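Aminotransferase, class I (Staphylococcus aureus, PDB 2O1B) probably catalyses the pyridoxal-phosphate-dependent transfer of amino groups between amino acids and 2-oxo acids, as an aspartate aminotransferase-type class I enzyme. Local coordinates at residues S250-Y255 with G259-F264. Residues are numbered along the deposited sequence; the frame is centred on the assembly and turned at random.
With PLP (pyridoxal-5'-phosphate), chain B.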
ATOM      1  N   SER A 250       5.897   1.576 -14.300  1.00 22.96           N
ATOM      2  CA  SER A 250       6.578   1.975 -13.074  1.00 23.50           C
ATOM      3  C   SER A 250       7.544   3.124 -13.319  1.00 23.02           C
ATOM      4  O   SER A 250       8.202   3.167 -14.355  1.00 23.39           O
ATOM      5  CB  SER A 250       7.363   0.797 -12.485  1.00 23.70           C
ATOM      6  OG  SER A 250       8.070   1.218 -11.329  1.00 24.78           O
ATOM      7  N   LEU A 251       7.629   4.047 -12.363  1.00 23.25           N
ATOM      8  CA  LEU A 251       8.682   5.081 -12.378  1.00 23.72           C
ATOM      9  C   LEU A 251      10.020   4.638 -11.750  1.00 23.91           C
ATOM     10  O   LEU A 251      11.036   5.348 -11.836  1.00 23.61           O
ATOM     11  CB  LEU A 251       8.183   6.365 -11.706  1.00 23.89           C
ATOM     12  CG  LEU A 251       7.154   7.221 -12.462  1.00 23.29           C
ATOM     13  CD1 LEU A 251       5.740   6.669 -12.372  1.00 23.63           C
ATOM     14  CD2 LEU A 251       7.184   8.652 -11.938  1.00 24.57           C
ATOM     15  N   SER A 252      10.019   3.464 -11.130  1.00 24.53           N
ATOM     16  CA  SER A 252      11.189   2.962 -10.395  1.00 24.58           C
ATOM     17  C   SER A 252      12.478   2.876 -11.202  1.00 25.00           C
ATOM     18  O   SER A 252      13.500   3.468 -10.821  1.00 24.92           O
ATOM     19  CB  SER A 252      10.893   1.586  -9.788  1.00 24.55           C
ATOM     20  OG  SER A 252       9.946   1.685  -8.746  1.00 24.11           O
ATOM     21  N   LYS A 253      12.444   2.132 -12.308  1.00 24.92           N
ATOM     22  CA  LYS A 253      13.678   1.873 -13.059  1.00 24.65           C
ATOM     23  C   LYS A 253      13.981   2.976 -14.048  1.00 24.26           C
ATOM     24  O   LYS A 253      15.090   3.496 -14.070  1.00 23.79           O
ATOM     25  CB  LYS A 253      13.653   0.510 -13.754  1.00 24.83           C
ATOM     26  CG  LYS A 253      13.992  -0.619 -12.808  1.00 25.43           C
ATOM     27  CD  LYS A 253      12.778  -1.448 -12.509  1.00 25.97           C
ATOM     28  CE  LYS A 253      13.079  -2.362 -11.355  1.00 27.03           C
ATOM     29  NZ  LYS A 253      12.350  -3.645 -11.533  1.00 27.15           N
ATOM     30  N   GLY A 254      12.981   3.348 -14.839  1.00 24.10           N
ATOM     31  CA  GLY A 254      13.135   4.445 -15.794  1.00 23.65           C
ATOM     32  C   GLY A 254      13.706   5.724 -15.203  1.00 23.87           C
ATOM     33  O   GLY A 254      14.589   6.341 -15.804  1.00 23.63           O
ATOM     34  N   TYR A 255      13.211   6.122 -14.026  1.00 23.57           N
ATOM     35  CA  TYR A 255      13.560   7.427 -13.442  1.00 23.45           C
ATOM     36  C   TYR A 255      14.484   7.358 -12.216  1.00 23.16           C
ATOM     37  O   TYR A 255      14.768   8.389 -11.590  1.00 22.60           O
ATOM     38  CB  TYR A 255      12.297   8.252 -13.114  1.00 23.28           C
ATOM     39  CG  TYR A 255      11.387   8.531 -14.292  1.00 23.32           C
ATOM     40  CD1 TYR A 255      10.210   7.791 -14.486  1.00 25.16           C
ATOM     41  CD2 TYR A 255      11.700   9.516 -15.217  1.00 24.80           C
ATOM     42  CE1 TYR A 255       9.365   8.049 -15.573  1.00 24.55           C
ATOM     43  CE2 TYR A 255      10.871   9.771 -16.306  1.00 25.87           C
ATOM     44  CZ  TYR A 255       9.707   9.042 -16.473  1.00 23.58           C
ATOM     45  OH  TYR A 255       8.898   9.315 -17.547  1.00 23.61           O
ATOM     46  N   GLY A 259      12.885   3.521  -4.704  1.00 24.13           N
ATOM     47  CA  GLY A 259      12.492   3.678  -3.307  1.00 23.95           C
ATOM     48  C   GLY A 259      11.266   4.549  -3.079  1.00 24.13           C
ATOM     49  O   GLY A 259      10.675   4.508  -2.000  1.00 23.35           O
ATOM     50  N   PHE A 260      10.891   5.332  -4.095  1.00 23.82           N
ATOM     51  CA  PHE A 260       9.794   6.306  -3.985  1.00 24.00           C
ATOM     52  C   PHE A 260       8.410   5.654  -3.897  1.00 23.66           C
ATOM     53  O   PHE A 260       7.528   6.189  -3.239  1.00 23.76           O
ATOM     54  CB  PHE A 260       9.798   7.287  -5.156  1.00 24.34           C
ATOM     55  CG  PHE A 260      10.955   8.268  -5.153  1.00 24.32           C
ATOM     56  CD1 PHE A 260      12.266   7.826  -5.242  1.00 24.36           C
ATOM     57  CD2 PHE A 260      10.716   9.633  -5.118  1.00 23.35           C
ATOM     58  CE1 PHE A 260      13.324   8.730  -5.269  1.00 24.84           C
ATOM     59  CE2 PHE A 260      11.780  10.547  -5.144  1.00 26.33           C
ATOM     60  CZ  PHE A 260      13.082  10.087  -5.220  1.00 24.92           C
ATOM     61  N   ARG A 261       8.228   4.512  -4.566  1.00 23.67           N
ATOM     62  CA  ARG A 261       6.955   3.760  -4.560  1.00 23.50           C
ATOM     63  C   ARG A 261       5.831   4.462  -5.339  1.00 24.03           C
ATOM     64  O   ARG A 261       4.809   4.881  -4.761  1.00 24.04           O
ATOM     65  CB  ARG A 261       6.478   3.410  -3.126  1.00 23.40           C
ATOM     66  CG  ARG A 261       7.497   2.721  -2.184  1.00 24.11           C
ATOM     67  CD  ARG A 261       8.413   1.722  -2.889  1.00 24.65           C
ATOM     68  NE  ARG A 261       7.687   0.589  -3.457  1.00 24.55           N
ATOM     69  CZ  ARG A 261       7.912   0.084  -4.668  1.00 26.32           C
ATOM     70  NH1 ARG A 261       8.828   0.632  -5.458  1.00 22.28           N
ATOM     71  NH2 ARG A 261       7.193  -0.955  -5.096  1.00 23.76           N
ATOM     72  N   VAL A 262       6.012   4.573  -6.658  1.00 24.44           N
ATOM     73  CA  VAL A 262       5.022   5.212  -7.523  1.00 24.56           C
ATOM     74  C   VAL A 262       4.975   4.586  -8.921  1.00 24.91           C
ATOM     75  O   VAL A 262       6.006   4.354  -9.554  1.00 25.03           O
ATOM     76  CB  VAL A 262       5.244   6.749  -7.614  1.00 24.74           C
ATOM     77  CG1 VAL A 262       6.619   7.075  -8.188  1.00 24.48           C
ATOM     78  CG2 VAL A 262       4.133   7.397  -8.437  1.00 23.56           C
ATOM     79  N   GLY A 263       3.762   4.300  -9.380  1.00 25.26           N
ATOM     80  CA  GLY A 263       3.518   3.739 -10.707  1.00 25.16           C
ATOM     81  C   GLY A 263       2.060   3.972 -11.059  1.00 24.81           C
ATOM     82  O   GLY A 263       1.356   4.702 -10.355  1.00 24.67           O
ATOM     83  N   PHE A 264       1.606   3.367 -12.154  1.00 24.52           N
ATOM     84  CA  PHE A 264       0.202   3.474 -12.541  1.00 24.41           C
ATOM     85  C   PHE A 264      -0.245   2.330 -13.432  1.00 24.71           C
ATOM     86  O   PHE A 264       0.576   1.699 -14.106  1.00 24.83           O
ATOM     87  CB  PHE A 264      -0.100   4.830 -13.197  1.00 24.44           C
ATOM     88  CG  PHE A 264       0.742   5.136 -14.399  1.00 23.98           C
ATOM     89  CD1 PHE A 264       1.895   5.903 -14.277  1.00 24.24           C
ATOM     90  CD2 PHE A 264       0.364   4.693 -15.660  1.00 24.21           C
ATOM     91  CE1 PHE A 264       2.677   6.198 -15.397  1.00 25.00           C
ATOM     92  CE2 PHE A 264       1.130   4.991 -16.779  1.00 25.74           C
ATOM     93  CZ  PHE A 264       2.291   5.752 -16.645  1.00 23.11           C
TER
HETATM   94  N1  PLP B 400       7.491  -6.041 -12.395  1.00 16.80           N
HETATM   95  C2  PLP B 400       8.759  -6.290 -12.887  1.00 18.21           C
HETATM   96  C2A PLP B 400       8.919  -7.155 -14.107  1.00 17.70           C
HETATM   97  C3  PLP B 400       9.852  -5.696 -12.252  1.00 17.69           C
HETATM   98  O3  PLP B 400      11.124  -5.907 -12.702  1.00 20.28           O
HETATM   99  C4  PLP B 400       9.657  -4.876 -11.133  1.00 18.49           C
HETATM  100  C4A PLP B 400      10.714  -3.854 -10.833  1.00 17.73           C
HETATM  101  C5  PLP B 400       8.371  -4.649 -10.638  1.00 18.05           C
HETATM  102  C6  PLP B 400       7.284  -5.243 -11.280  1.00 18.26           C
HETATM  103  C5A PLP B 400       8.131  -3.785  -9.406  1.00 19.43           C
HETATM  104  O4P PLP B 400       8.293  -2.403  -9.668  1.00 21.63           O
HETATM  105  P   PLP B 400       7.916  -1.301  -8.549  1.00 20.36           P
HETATM  106  O1P PLP B 400       9.196  -0.701  -7.990  1.00 18.00           O
HETATM  107  O2P PLP B 400       7.132  -2.004  -7.473  1.00 18.93           O
HETATM  108  O3P PLP B 400       7.104  -0.236  -9.230  1.00 19.72           O
HETATM  109  O   HOH W   1       8.965   3.767  -7.364  1.00 16.69           O
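Ser252 and Arg261 converge from the two segments on one phosphate oxygen of pyridoxal phosphate. Ser252 OG donates to PLP O1P at 2.6 Å, and Arg261 NH1 reaches PLP O1P at 2.9 Å along a nearly straight N-H (172°). Arg261 NH2 takes PLP O2P at 2.6 Å, so the guanidinium meets the phosphate through its edge, with the phosphorus in its plane. Arginine suits this place because its two parallel N-H donors match two oxygens of the phosphate, which is probably doubly charged. Although its CB points away from 250-255, bends at chi2 and chi3 (-64°) fold the chain back to the cofactor; the carbonyl of Ser258 holds NH1 as well. Ser250 binds the third oxygen, PLP O3P, its OG placed anti to the backbone N (chi1 177°). Ser250 OG also accepts from Ser252 N at 3.0 Å, an ST turn that ties together the two phosphate-binding serines. This is the lysine loop of the PLP site in a fold type I aminotransferase: strand 245-250 ends in the loop carrying Lys253, whose NZ is covalently joined to PLP C4A, and the chain returns antiparallel in strand 263-267. Serine suits both places: a short side chain whose hydroxyl can donate to a phosphate oxygen and, in Ser250, accept a backbone N-H as well. Gly263 faces Ser250 as an antiparallel non-hydrogen-bonded pair, adding no side-chain bulk beside the serine. A 3.3 Å hydrogen bond from Leu251 N to Val262 O, in the carbonyl plane, fastens the two segments. Behind it the chemistry turns apolar: Leu251 CB lies against Val262 CG1, while Leu251 CD1 approaches the Phe264 ring obliquely. One water bridges the segments, donating to Ser252 OG and accepting from Val262 N, while Tyr81 of the second subunit packs on Ser252 and Arg261.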